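Local coordinates for protein PtLCIB4 H88A mutant (Phaeodactylum tricornutum, PDB 5B5Z) that binds zinc and, as a homolog of the limiting CO2-inducible protein LCIB, probably acts as a beta-type carbonic anhydrase interconverting carbon dioxide and bicarbonate, at residues T19-A24 / S253-V258; A32-M37 / R65-D70; A197-A202 / P210-D215. All blocks are in the same frame, centred on the assembly; numbering follows the deposited sequence.

Interaction 1: residues T19-A24 / S253-V258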
ATOM      1  N   THR A  19      -4.356 -11.598  27.875  1.00 25.98           N
ATOM      2  CA  THR A  19      -5.340 -12.627  28.195  1.00 26.48           C
ATOM      3  C   THR A  19      -6.422 -12.711  27.121  1.00 23.62           C
ATOM      4  O   THR A  19      -6.772 -13.800  26.662  1.00 23.12           O
ATOM      5  CB  THR A  19      -5.997 -12.361  29.562  1.00 27.72           C
ATOM      6  OG1 THR A  19      -5.013 -12.553  30.588  1.00 35.05           O
ATOM      7  CG2 THR A  19      -7.178 -13.308  29.790  1.00 30.64           C
ATOM      8  N   ALA A  20      -6.942 -11.554  26.724  1.00 22.15           N
ATOM      9  CA  ALA A  20      -7.962 -11.493  25.695  1.00 18.73           C
ATOM     10  C   ALA A  20      -7.457 -12.119  24.395  1.00 19.89           C
ATOM     11  O   ALA A  20      -8.164 -12.897  23.759  1.00 19.41           O
ATOM     12  CB  ALA A  20      -8.383 -10.061  25.458  1.00 21.22           C
ATOM     13  N   VAL A  21      -6.219 -11.797  24.033  1.00 20.30           N
ATOM     14  CA  VAL A  21      -5.630 -12.299  22.796  1.00 19.40           C
ATOM     15  C   VAL A  21      -5.541 -13.819  22.797  1.00 18.61           C
ATOM     16  O   VAL A  21      -5.950 -14.463  21.834  1.00 19.63           O
ATOM     17  CB  VAL A  21      -4.217 -11.709  22.555  1.00 16.57           C
ATOM     18  CG1 VAL A  21      -3.493 -12.466  21.429  1.00 18.21           C
ATOM     19  CG2 VAL A  21      -4.333 -10.214  22.239  1.00 20.11           C
ATOM     20  N   LYS A  22      -5.015 -14.389  23.885  1.00 20.57           N
ATOM     21  CA  LYS A  22      -4.801 -15.832  23.977  1.00 21.39           C
ATOM     22  C   LYS A  22      -6.126 -16.579  24.177  1.00 17.72           C
ATOM     23  O   LYS A  22      -6.263 -17.739  23.777  1.00 19.73           O
ATOM     24  CB  LYS A  22      -3.820 -16.158  25.114  1.00 25.78           C
ATOM     25  CG  LYS A  22      -2.392 -15.661  24.865  1.00 26.09           C
ATOM     26  CD  LYS A  22      -1.896 -16.074  23.483  1.00 24.79           C
ATOM     27  CE  LYS A  22      -0.450 -15.655  23.261  1.00 29.18           C
ATOM     28  NZ  LYS A  22       0.469 -16.350  24.213  1.00 34.36           N
ATOM     29  N   LYS A  23      -7.106 -15.889  24.745  1.00 19.86           N
ATOM     30  CA  LYS A  23      -8.432 -16.466  24.949  1.00 21.02           C
ATOM     31  C   LYS A  23      -9.081 -16.783  23.605  1.00 19.54           C
ATOM     32  O   LYS A  23      -9.635 -17.864  23.400  1.00 19.90           O
ATOM     33  CB  LYS A  23      -9.320 -15.504  25.753  1.00 25.65           C
ATOM     34  CG  LYS A  23     -10.064 -16.112  26.920  1.00 31.88           C
ATOM     35  CD  LYS A  23     -11.126 -15.149  27.447  1.00 28.56           C
ATOM     36  CE  LYS A  23     -12.360 -15.930  27.929  1.00 27.94           C
ATOM     37  NZ  LYS A  23     -13.254 -15.062  28.729  1.00 35.72           N
ATOM     38  N   ALA A  24      -8.970 -15.850  22.661  1.00 17.86           N
ATOM     39  CA  ALA A  24      -9.656 -16.001  21.386  1.00 16.87           C
ATOM     40  C   ALA A  24      -8.764 -16.692  20.355  1.00 15.90           C
ATOM     41  O   ALA A  24      -9.253 -17.406  19.478  1.00 15.43           O
ATOM     42  CB  ALA A  24     -10.116 -14.638  20.864  1.00 17.75           C
ATOM     43  N   SER A 253       3.846  -5.899  22.259  1.00 25.07           N
ATOM     44  CA  SER A 253       4.057  -6.472  20.929  1.00 21.14           C
ATOM     45  C   SER A 253       2.726  -6.679  20.201  1.00 20.37           C
ATOM     46  O   SER A 253       1.701  -6.961  20.817  1.00 20.75           O
ATOM     47  CB  SER A 253       4.798  -7.809  21.005  1.00 21.52           C
ATOM     48  OG  SER A 253       5.053  -8.311  19.696  1.00 24.28           O
ATOM     49  N   ASP A 254       2.752  -6.527  18.883  1.00 19.26           N
ATOM     50  CA  ASP A 254       1.642  -6.977  18.056  1.00 18.43           C
ATOM     51  C   ASP A 254       1.717  -8.491  17.938  1.00 15.45           C
ATOM     52  O   ASP A 254       2.760  -9.091  18.202  1.00 16.28           O
ATOM     53  CB  ASP A 254       1.705  -6.339  16.673  1.00 17.85           C
ATOM     54  CG  ASP A 254       1.044  -4.974  16.619  1.00 21.05           C
ATOM     55  OD1 ASP A 254       0.602  -4.432  17.660  1.00 19.41           O
ATOM     56  OD2 ASP A 254       0.989  -4.414  15.501  1.00 21.99           O
ATOM     57  N   PHE A 255       0.616  -9.104  17.527  1.00 15.62           N
ATOM     58  CA  PHE A 255       0.555 -10.544  17.358  1.00 13.16           C
ATOM     59  C   PHE A 255       0.051 -10.904  15.967  1.00 13.42           C
ATOM     60  O   PHE A 255      -0.511 -10.069  15.248  1.00 15.34           O
ATOM     61  CB  PHE A 255      -0.351 -11.192  18.420  1.00 13.42           C
ATOM     62  CG  PHE A 255       0.250 -11.204  19.800  1.00 18.71           C
ATOM     63  CD1 PHE A 255       0.312 -10.041  20.552  1.00 21.22           C
ATOM     64  CD2 PHE A 255       0.773 -12.376  20.329  1.00 19.02           C
ATOM     65  CE1 PHE A 255       0.883 -10.046  21.831  1.00 23.11           C
ATOM     66  CE2 PHE A 255       1.340 -12.394  21.604  1.00 20.30           C
ATOM     67  CZ  PHE A 255       1.396 -11.224  22.348  1.00 22.55           C
ATOM     68  N   PHE A 256       0.260 -12.159  15.602  1.00 13.72           N
ATOM     69  CA  PHE A 256      -0.243 -12.684  14.347  1.00 12.69           C
ATOM     70  C   PHE A 256      -0.713 -14.111  14.554  1.00 16.97           C
ATOM     71  O   PHE A 256      -0.034 -14.912  15.198  1.00 16.74           O
ATOM     72  CB  PHE A 256       0.854 -12.613  13.262  1.00 13.30           C
ATOM     73  CG  PHE A 256       0.340 -12.797  11.844  1.00 14.01           C
ATOM     74  CD1 PHE A 256       0.258 -14.067  11.263  1.00 12.72           C
ATOM     75  CD2 PHE A 256      -0.044 -11.688  11.085  1.00 15.16           C
ATOM     76  CE1 PHE A 256      -0.207 -14.230   9.953  1.00 13.78           C
ATOM     77  CE2 PHE A 256      -0.495 -11.843   9.771  1.00 14.75           C
ATOM     78  CZ  PHE A 256      -0.585 -13.113   9.208  1.00 15.57           C
ATOM     79  N   VAL A 257      -1.890 -14.410  14.018  1.00 13.28           N
ATOM     80  CA  VAL A 257      -2.443 -15.751  14.029  1.00 14.28           C
ATOM     81  C   VAL A 257      -2.241 -16.392  12.671  1.00 14.53           C
ATOM     82  O   VAL A 257      -2.908 -16.019  11.719  1.00 14.40           O
ATOM     83  CB  VAL A 257      -3.952 -15.720  14.344  1.00 14.23           C
ATOM     84  CG1 VAL A 257      -4.509 -17.154  14.545  1.00 19.24           C
ATOM     85  CG2 VAL A 257      -4.223 -14.823  15.540  1.00 18.12           C
ATOM     86  N   VAL A 258      -1.335 -17.357  12.575  1.00 13.85           N
ATOM     87  CA  VAL A 258      -1.079 -18.029  11.302  1.00 13.63           C
ATOM     88  C   VAL A 258      -2.168 -19.028  10.944  1.00 14.23           C
ATOM     89  O   VAL A 258      -2.420 -19.978  11.686  1.00 15.44           O
ATOM     90  CB  VAL A 258       0.263 -18.780  11.311  1.00 14.02           C
ATOM     91  CG1 VAL A 258       0.510 -19.415   9.963  1.00 15.74           C
ATOM     92  CG2 VAL A 258       1.378 -17.834  11.637  1.00 16.40           C
TER
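The phenyl ring of F255 receives V21 over one face: V21 CG1 stands 4.3 Å above the ring plane, offset toward the rim, and is 4.3 Å from F255 CG. K22 arrives obliquely beside it, K22 CE lying 4.1 Å from F255 CE2, so the methylene chain of the lysine makes the touch and the two side chains cross at about a right angle. A second ring, that of F256, has V258 CG2 in its plane at the edge.

A torsion explains the reach of the lysine. Its chain bends at chi2 (-50°), which carries CE nearer to the ring than the direction of its CB alone would suggest. No hydrogen bond joins helix to strand; the contact is small and apolar. Ahead of the strand, S253 OG donates to D254 O at 2.8 Å, on a lone pair in the carbonyl plane. The D254 carboxylate bonds T248 N and the N247 side-chain amide, linking the two ends of the connection between strands 238-247 and 255-264.

Strand 255-264 pairs antiparallel with strand 238-247, through F255 with I246 and V257 with I244, and F256 pairs with L29 of strand 29-30. Helix 16-24 thus packs on the sheet face that F255 and V257 share with I246, V21 also touching I246 and V118. F256 and V258 point to the other face and meet L34 of helix 31-43.

Interaction 2: residues A32-M37 / R65-D70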
ATOM      1  N   ALA A  32       7.842 -10.889  16.523  1.00 20.70           N
ATOM      2  CA  ALA A  32       9.200 -11.412  16.551  1.00 18.74           C
ATOM      3  C   ALA A  32       9.216 -12.934  16.404  1.00 18.08           C
ATOM      4  O   ALA A  32      10.009 -13.488  15.638  1.00 18.76           O
ATOM      5  CB  ALA A  32       9.907 -10.981  17.842  1.00 19.16           C
ATOM      6  N   GLU A  33       8.327 -13.613  17.125  1.00 17.35           N
ATOM      7  CA  GLU A  33       8.204 -15.060  17.001  1.00 16.18           C
ATOM      8  C   GLU A  33       7.830 -15.477  15.588  1.00 16.89           C
ATOM      9  O   GLU A  33       8.334 -16.462  15.068  1.00 18.49           O
ATOM     10  CB  GLU A  33       7.160 -15.597  17.993  1.00 19.53           C
ATOM     11  CG  GLU A  33       7.638 -15.567  19.448  1.00 23.52           C
ATOM     12  CD  GLU A  33       6.508 -15.746  20.465  1.00 27.06           C
ATOM     13  OE1 GLU A  33       5.317 -15.774  20.071  1.00 22.38           O
ATOM     14  OE2 GLU A  33       6.815 -15.856  21.676  1.00 30.56           O
ATOM     15  N   LEU A  34       6.912 -14.736  14.982  1.00 16.00           N
ATOM     16  CA  LEU A  34       6.481 -15.036  13.621  1.00 15.00           C
ATOM     17  C   LEU A  34       7.634 -14.939  12.615  1.00 14.16           C
ATOM     18  O   LEU A  34       7.865 -15.841  11.812  1.00 16.08           O
ATOM     19  CB  LEU A  34       5.354 -14.088  13.211  1.00 14.98           C
ATOM     20  CG  LEU A  34       4.910 -14.209  11.749  1.00 14.98           C
ATOM     21  CD1 LEU A  34       4.152 -15.510  11.533  1.00 16.35           C
ATOM     22  CD2 LEU A  34       4.059 -13.000  11.361  1.00 16.86           C
ATOM     23  N   VAL A  35       8.331 -13.813  12.631  1.00 15.60           N
ATOM     24  CA  VAL A  35       9.394 -13.601  11.666  1.00 14.98           C
ATOM     25  C   VAL A  35      10.517 -14.622  11.867  1.00 16.17           C
ATOM     26  O   VAL A  35      11.041 -15.174  10.899  1.00 18.49           O
ATOM     27  CB  VAL A  35       9.927 -12.177  11.753  1.00 16.83           C
ATOM     28  CG1 VAL A  35      11.155 -12.000  10.842  1.00 17.77           C
ATOM     29  CG2 VAL A  35       8.823 -11.205  11.339  1.00 18.02           C
ATOM     30  N   ALA A  36      10.846 -14.904  13.123  1.00 16.96           N
ATOM     31  CA  ALA A  36      11.862 -15.909  13.427  1.00 20.69           C
ATOM     32  C   ALA A  36      11.464 -17.279  12.889  1.00 18.83           C
ATOM     33  O   ALA A  36      12.252 -17.955  12.224  1.00 20.25           O
ATOM     34  CB  ALA A  36      12.105 -15.974  14.925  1.00 21.52           C
ATOM     35  N   MET A  37      10.219 -17.671  13.150  1.00 16.51           N
ATOM     36  CA  MET A  37       9.723 -18.967  12.719  1.00 18.23           C
ATOM     37  C   MET A  37       9.673 -19.093  11.195  1.00 19.31           C
ATOM     38  O   MET A  37      10.117 -20.091  10.630  1.00 22.13           O
ATOM     39  CB  MET A  37       8.332 -19.222  13.307  1.00 21.26           C
ATOM     40  CG  MET A  37       7.787 -20.558  12.907  1.00 22.80           C
ATOM     41  SD  MET A  37       5.996 -20.708  13.089  1.00 38.24           S
ATOM     42  CE  MET A  37       5.391 -19.664  11.745  1.00 25.20           C
ATOM     43  N   ARG A  65       1.718  -1.316   9.633  1.00 16.81           N
ATOM     44  CA  ARG A  65       3.112  -1.138   9.215  1.00 18.72           C
ATOM     45  C   ARG A  65       4.179  -1.927  10.004  1.00 18.05           C
ATOM     46  O   ARG A  65       5.156  -2.365   9.399  1.00 19.67           O
ATOM     47  CB  ARG A  65       3.498   0.352   9.242  1.00 19.57           C
ATOM     48  CG  ARG A  65       2.662   1.297   8.330  1.00 20.38           C
ATOM     49  CD  ARG A  65       2.902   1.132   6.834  1.00 22.16           C
ATOM     50  NE  ARG A  65       2.071   0.074   6.269  1.00 23.14           N
ATOM     51  CZ  ARG A  65       0.792   0.232   5.935  1.00 24.62           C
ATOM     52  NH1 ARG A  65       0.112  -0.796   5.438  1.00 24.06           N
ATOM     53  NH2 ARG A  65       0.192   1.413   6.095  1.00 19.38           N
ATOM     54  N   PRO A  66       4.020  -2.108  11.337  1.00 19.28           N
ATOM     55  CA  PRO A  66       5.097  -2.834  12.039  1.00 19.78           C
ATOM     56  C   PRO A  66       5.397  -4.235  11.507  1.00 17.93           C
ATOM     57  O   PRO A  66       6.554  -4.659  11.504  1.00 19.55           O
ATOM     58  CB  PRO A  66       4.572  -2.914  13.475  1.00 19.30           C
ATOM     59  CG  PRO A  66       3.729  -1.696  13.611  1.00 21.29           C
ATOM     60  CD  PRO A  66       3.029  -1.579  12.296  1.00 20.41           C
ATOM     61  N   LEU A  67       4.374  -4.937  11.040  1.00 17.42           N
ATOM     62  CA  LEU A  67       4.559  -6.273  10.490  1.00 17.08           C
ATOM     63  C   LEU A  67       5.377  -6.236   9.193  1.00 17.54           C
ATOM     64  O   LEU A  67       6.259  -7.069   8.981  1.00 18.23           O
ATOM     65  CB  LEU A  67       3.192  -6.931  10.252  1.00 19.46           C
ATOM     66  CG  LEU A  67       3.209  -8.371   9.735  1.00 21.31           C
ATOM     67  CD1 LEU A  67       4.001  -9.270  10.644  1.00 20.99           C
ATOM     68  CD2 LEU A  67       1.792  -8.895   9.536  1.00 20.41           C
ATOM     69  N   GLU A  68       5.091  -5.260   8.343  1.00 17.95           N
ATOM     70  CA  GLU A  68       5.858  -5.070   7.119  1.00 18.27           C
ATOM     71  C   GLU A  68       7.305  -4.728   7.427  1.00 20.50           C
ATOM     72  O   GLU A  68       8.215  -5.231   6.763  1.00 21.22           O
ATOM     73  CB  GLU A  68       5.242  -3.967   6.256  1.00 23.32           C
ATOM     74  CG  GLU A  68       3.810  -4.257   5.870  1.00 21.16           C
ATOM     75  CD  GLU A  68       3.243  -3.214   4.932  1.00 25.08           C
ATOM     76  OE1 GLU A  68       3.622  -2.027   5.080  1.00 27.49           O
ATOM     77  OE2 GLU A  68       2.452  -3.590   4.033  1.00 25.92           O
ATOM     78  N   GLN A  69       7.507  -3.858   8.415  1.00 19.22           N
ATOM     79  CA  GLN A  69       8.854  -3.469   8.818  1.00 19.11           C
ATOM     80  C   GLN A  69       9.632  -4.660   9.368  1.00 21.43           C
ATOM     81  O   GLN A  69      10.810  -4.830   9.060  1.00 21.67           O
ATOM     82  CB  GLN A  69       8.806  -2.347   9.849  1.00 23.55           C
ATOM     83  CG  GLN A  69       8.370  -1.013   9.264  1.00 28.73           C
ATOM     84  CD  GLN A  69       8.199   0.052  10.329  1.00 39.43           C
ATOM     85  OE1 GLN A  69       8.470  -0.184  11.509  1.00 45.22           O
ATOM     86  NE2 GLN A  69       7.762   1.240   9.917  1.00 42.09           N
ATOM     87  N   ASP A  70       8.972  -5.499  10.157  1.00 17.79           N
ATOM     88  CA  ASP A  70       9.663  -6.637  10.767  1.00 19.94           C
ATOM     89  C   ASP A  70      10.118  -7.674   9.730  1.00 16.75           C
ATOM     90  O   ASP A  70      11.241  -8.187   9.786  1.00 20.34           O
ATOM     91  CB  ASP A  70       8.770  -7.287  11.821  1.00 18.68           C
ATOM     92  CG  ASP A  70       8.563  -6.403  13.038  1.00 26.01           C
ATOM     93  OD1 ASP A  70       9.354  -5.455  13.250  1.00 27.55           O
ATOM     94  OD2 ASP A  70       7.599  -6.655  13.797  1.00 22.15           O
TER
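L34 and L67 form the apolar half of this helix-helix contact. L34 CD2 meets L67 CD1 at 3.8 Å, methyl against methyl, with the two side chains crossing at about a right angle. L34 starts toward helix 65-75, whereas L67 starts off to one side, and its CG, anti to the backbone N (chi1 -177°), carries the CD1 end in toward L34. F256 of strand 255-264 packs against L67, and F71 touches L34.

The second packing pair is V35 with D70, where the two segments come closest, 7.0 Å between V35 CA and D70 CA. V35 CG2 rests 3.9 Å from D70 CB, and V35 CG1 lies 4.0 Å from D70 O, so the valine covers the aspartate's stem and backbone and not its carboxylate. That carboxylate has a polar partner close by: D70 OD2 is hydrogen-bonded to N31 ND2, at the start of helix 31-43.

A salt bridge, R65-E68, lies on the flank of helix 65-75 turned from 32-37. R65 NE bonds E68 OE1 at 2.9 Å with an N-H...O angle of 150°, meeting the oxygen from above the carboxylate plane. E68 OE2 is bonded to T56 OG1, and R65 NH2 bonds S60 O of its own chain and H78 O of the second subunit. R65 NH1 makes a weak bond to the carbonyl of C59, a zinc ligand.

The chemistry therefore divides by flank. No hydrogen bond joins 32-37 to 65-70; methyls meet methyls and the stem and backbone of D70, whose carboxylate is bonded to N31, just before 32-37. The R65-E68 pair links this helix to the neighbourhood of the zinc site and to the dimer partner.

Interaction 3: residues A197-A202 / P210-D215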
ATOM      1  N   ALA A 197     -24.794 -13.555   7.673  1.00 26.79           N
ATOM      2  CA  ALA A 197     -25.453 -14.362   8.704  1.00 28.65           C
ATOM      3  C   ALA A 197     -24.499 -14.644   9.864  1.00 26.54           C
ATOM      4  O   ALA A 197     -24.851 -14.446  11.028  1.00 28.53           O
ATOM      5  CB  ALA A 197     -25.976 -15.669   8.109  1.00 31.52           C
ATOM      6  N   THR A 198     -23.284 -15.082   9.534  1.00 23.04           N
ATOM      7  CA  THR A 198     -22.269 -15.381  10.542  1.00 24.24           C
ATOM      8  C   THR A 198     -22.026 -14.187  11.455  1.00 25.48           C
ATOM      9  O   THR A 198     -21.951 -14.317  12.678  1.00 24.38           O
ATOM     10  CB  THR A 198     -20.929 -15.782   9.894  1.00 25.67           C
ATOM     11  OG1 THR A 198     -21.123 -16.922   9.048  1.00 30.97           O
ATOM     12  CG2 THR A 198     -19.885 -16.094  10.963  1.00 28.49           C
ATOM     13  N   LEU A 199     -21.894 -13.017  10.843  1.00 23.65           N
ATOM     14  CA  LEU A 199     -21.596 -11.804  11.582  1.00 21.54           C
ATOM     15  C   LEU A 199     -22.761 -11.345  12.453  1.00 23.73           C
ATOM     16  O   LEU A 199     -22.565 -10.882  13.576  1.00 24.51           O
ATOM     17  CB  LEU A 199     -21.200 -10.694  10.614  1.00 22.75           C
ATOM     18  CG  LEU A 199     -19.910 -10.934   9.834  1.00 23.88           C
ATOM     19  CD1 LEU A 199     -19.732  -9.829   8.806  1.00 21.26           C
ATOM     20  CD2 LEU A 199     -18.700 -11.034  10.764  1.00 21.51           C
ATOM     21  N   SER A 200     -23.978 -11.480  11.941  1.00 26.21           N
ATOM     22  CA  SER A 200     -25.134 -11.058  12.716  1.00 24.99           C
ATOM     23  C   SER A 200     -25.392 -12.008  13.893  1.00 29.42           C
ATOM     24  O   SER A 200     -25.869 -11.572  14.935  1.00 29.01           O
ATOM     25  CB  SER A 200     -26.368 -10.946  11.826  1.00 31.20           C
ATOM     26  OG  SER A 200     -26.482 -12.063  10.972  1.00 35.78           O
ATOM     27  N   GLU A 201     -25.026 -13.280  13.744  1.00 30.09           N
ATOM     28  CA  GLU A 201     -25.249 -14.275  14.799  1.00 29.73           C
ATOM     29  C   GLU A 201     -24.123 -14.316  15.836  1.00 31.88           C
ATOM     30  O   GLU A 201     -24.259 -14.931  16.894  1.00 31.16           O
ATOM     31  CB  GLU A 201     -25.423 -15.662  14.180  1.00 29.35           C
ATOM     32  CG  GLU A 201     -26.711 -15.802  13.379  1.00 32.13           C
ATOM     33  CD  GLU A 201     -26.740 -17.052  12.528  1.00 38.94           C
ATOM     34  OE1 GLU A 201     -25.815 -17.883  12.663  1.00 44.15           O
ATOM     35  OE2 GLU A 201     -27.677 -17.199  11.712  1.00 37.88           O
ATOM     36  N   ALA A 202     -23.013 -13.648  15.539  1.00 26.82           N
ATOM     37  CA  ALA A 202     -21.821 -13.739  16.377  1.00 26.51           C
ATOM     38  C   ALA A 202     -22.026 -13.231  17.798  1.00 23.73           C
ATOM     39  O   ALA A 202     -22.674 -12.213  18.013  1.00 25.71           O
ATOM     40  CB  ALA A 202     -20.676 -12.980  15.721  1.00 21.89           C
ATOM     41  N   PRO A 210     -12.605 -10.306  12.002  1.00 14.82           N
ATOM     42  CA  PRO A 210     -11.315 -10.558  11.317  1.00 13.87           C
ATOM     43  C   PRO A 210     -11.159 -11.976  10.786  1.00 15.48           C
ATOM     44  O   PRO A 210     -10.411 -12.208   9.825  1.00 13.95           O
ATOM     45  CB  PRO A 210     -10.272 -10.284  12.404  1.00 15.07           C
ATOM     46  CG  PRO A 210     -11.053 -10.385  13.721  1.00 14.23           C
ATOM     47  CD  PRO A 210     -12.394  -9.816  13.377  1.00 14.15           C
ATOM     48  N   VAL A 211     -11.861 -12.933  11.383  1.00 14.09           N
ATOM     49  CA  VAL A 211     -11.778 -14.288  10.876  1.00 14.29           C
ATOM     50  C   VAL A 211     -12.533 -14.406   9.557  1.00 15.57           C
ATOM     51  O   VAL A 211     -12.041 -15.011   8.610  1.00 17.01           O
ATOM     52  CB  VAL A 211     -12.317 -15.305  11.896  1.00 17.45           C
ATOM     53  CG1 VAL A 211     -12.275 -16.696  11.308  1.00 22.28           C
ATOM     54  CG2 VAL A 211     -11.496 -15.252  13.157  1.00 17.65           C
ATOM     55  N   SER A 212     -13.720 -13.802   9.478  1.00 14.18           N
ATOM     56  CA  SER A 212     -14.469 -13.762   8.228  1.00 16.04           C
ATOM     57  C   SER A 212     -13.704 -13.023   7.128  1.00 14.41           C
ATOM     58  O   SER A 212     -13.685 -13.443   5.983  1.00 15.95           O
ATOM     59  CB  SER A 212     -15.834 -13.094   8.440  1.00 16.49           C
ATOM     60  OG  SER A 212     -16.595 -13.811   9.398  1.00 20.92           O
ATOM     61  N   VAL A 213     -13.077 -11.908   7.479  1.00 14.60           N
ATOM     62  CA  VAL A 213     -12.288 -11.174   6.494  1.00 14.52           C
ATOM     63  C   VAL A 213     -11.132 -12.021   5.986  1.00 13.29           C
ATOM     64  O   VAL A 213     -10.872 -12.061   4.780  1.00 14.41           O
ATOM     65  CB  VAL A 213     -11.767  -9.859   7.084  1.00 12.83           C
ATOM     66  CG1 VAL A 213     -10.840  -9.149   6.084  1.00 14.11           C
ATOM     67  CG2 VAL A 213     -12.960  -8.952   7.427  1.00 14.61           C
ATOM     68  N   TYR A 214     -10.446 -12.701   6.900  1.00 14.65           N
ATOM     69  CA  TYR A 214      -9.346 -13.554   6.476  1.00 13.38           C
ATOM     70  C   TYR A 214      -9.858 -14.641   5.525  1.00 14.71           C
ATOM     71  O   TYR A 214      -9.221 -14.941   4.520  1.00 14.88           O
ATOM     72  CB  TYR A 214      -8.626 -14.204   7.668  1.00 14.21           C
ATOM     73  CG  TYR A 214      -7.781 -15.358   7.184  1.00 14.60           C
ATOM     74  CD1 TYR A 214      -6.571 -15.120   6.561  1.00 18.43           C
ATOM     75  CD2 TYR A 214      -8.238 -16.670   7.257  1.00 19.10           C
ATOM     76  CE1 TYR A 214      -5.825 -16.136   6.060  1.00 18.37           C
ATOM     77  CE2 TYR A 214      -7.485 -17.706   6.745  1.00 18.58           C
ATOM     78  CZ  TYR A 214      -6.281 -17.422   6.151  1.00 19.70           C
ATOM     79  OH  TYR A 214      -5.502 -18.430   5.631  1.00 33.06           O
ATOM     80  N   ASP A 215     -10.994 -15.252   5.856  1.00 14.54           N
ATOM     81  CA  ASP A 215     -11.541 -16.303   4.990  1.00 15.22           C
ATOM     82  C   ASP A 215     -11.813 -15.785   3.590  1.00 16.21           C
ATOM     83  O   ASP A 215     -11.523 -16.470   2.599  1.00 18.29           O
ATOM     84  CB  ASP A 215     -12.827 -16.902   5.562  1.00 18.41           C
ATOM     85  CG  ASP A 215     -13.259 -18.160   4.806  1.00 27.75           C
ATOM     86  OD1 ASP A 215     -12.532 -19.178   4.892  1.00 28.21           O
ATOM     87  OD2 ASP A 215     -14.307 -18.138   4.120  1.00 30.97           O
TER
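The S212 hydroxyl faces T198 CG2 nearly head-on and has L199 CD2 at its flank. OG is anti to the carbonyl carbon (chi1 -60°), which aims the CB-OG bond close to T198 CG2, 4.3 Å from S212 OG. L199 comes from the flank instead: its CD2 branch stands 3.7 Å from S212 OG, roughly perpendicular to the CB-OG bond. The methyl groups reach the oxygen from directions about 80° apart.

The two partners get there differently. T198 starts toward helix 205-228, and its CG2 methyl makes the touch, while its own hydroxyl is turned off to the side. L199 leaves its backbone obliquely and relies on its length, with CG lying beside the backbone N; chi2 174° extends CD1, and the other branch, CD2, is turned to S212 OG. The backbones stay well apart, with L199 CA 8.1 Å from S212 CA. L199 also packs on V205 and L209 of the second helix and on T150 of helix 140-154.

Helix 205-228 is kinked at P210, where the N atoms of 210 and 211 lack bonds to the preceding turn; proline has no N-H to give. P210 O accepts from Y214 N at 3.0 Å and from S114 OG of strand 107-117. Nearby, D215 OD2 bonds Y195 OH, just ahead of helix 196-201.

No hydrogen bond crosses between 197-202 and 210-215. The two helices, joined by a short turn, meet here by van der Waals contact of methyl groups with a serine hydroxyl, so the contact is nonpolar in character even though an oxygen takes part. Polar linkage is supplied alongside, by Y195 and D215.

How the interactions relate
From the N terminus, helix 16-24 waits for strand 255-264 at the far end of the chain, so interaction 1 closes a loop of 228 residues and encloses both others. Inside it, interaction 2 closes first, linking helix 31-43 to helix 65-75, with strand 52-57 between them in the chain; interaction 3 follows in series as a short-range contact between helices 196-201 and 205-228. None cross. Interactions 1 and 2 touch through strand 255-264. Interaction 3 lies on the opposite side of the chain's centre from interaction 2, their centres about 26 Å apart, and touches neither of the others.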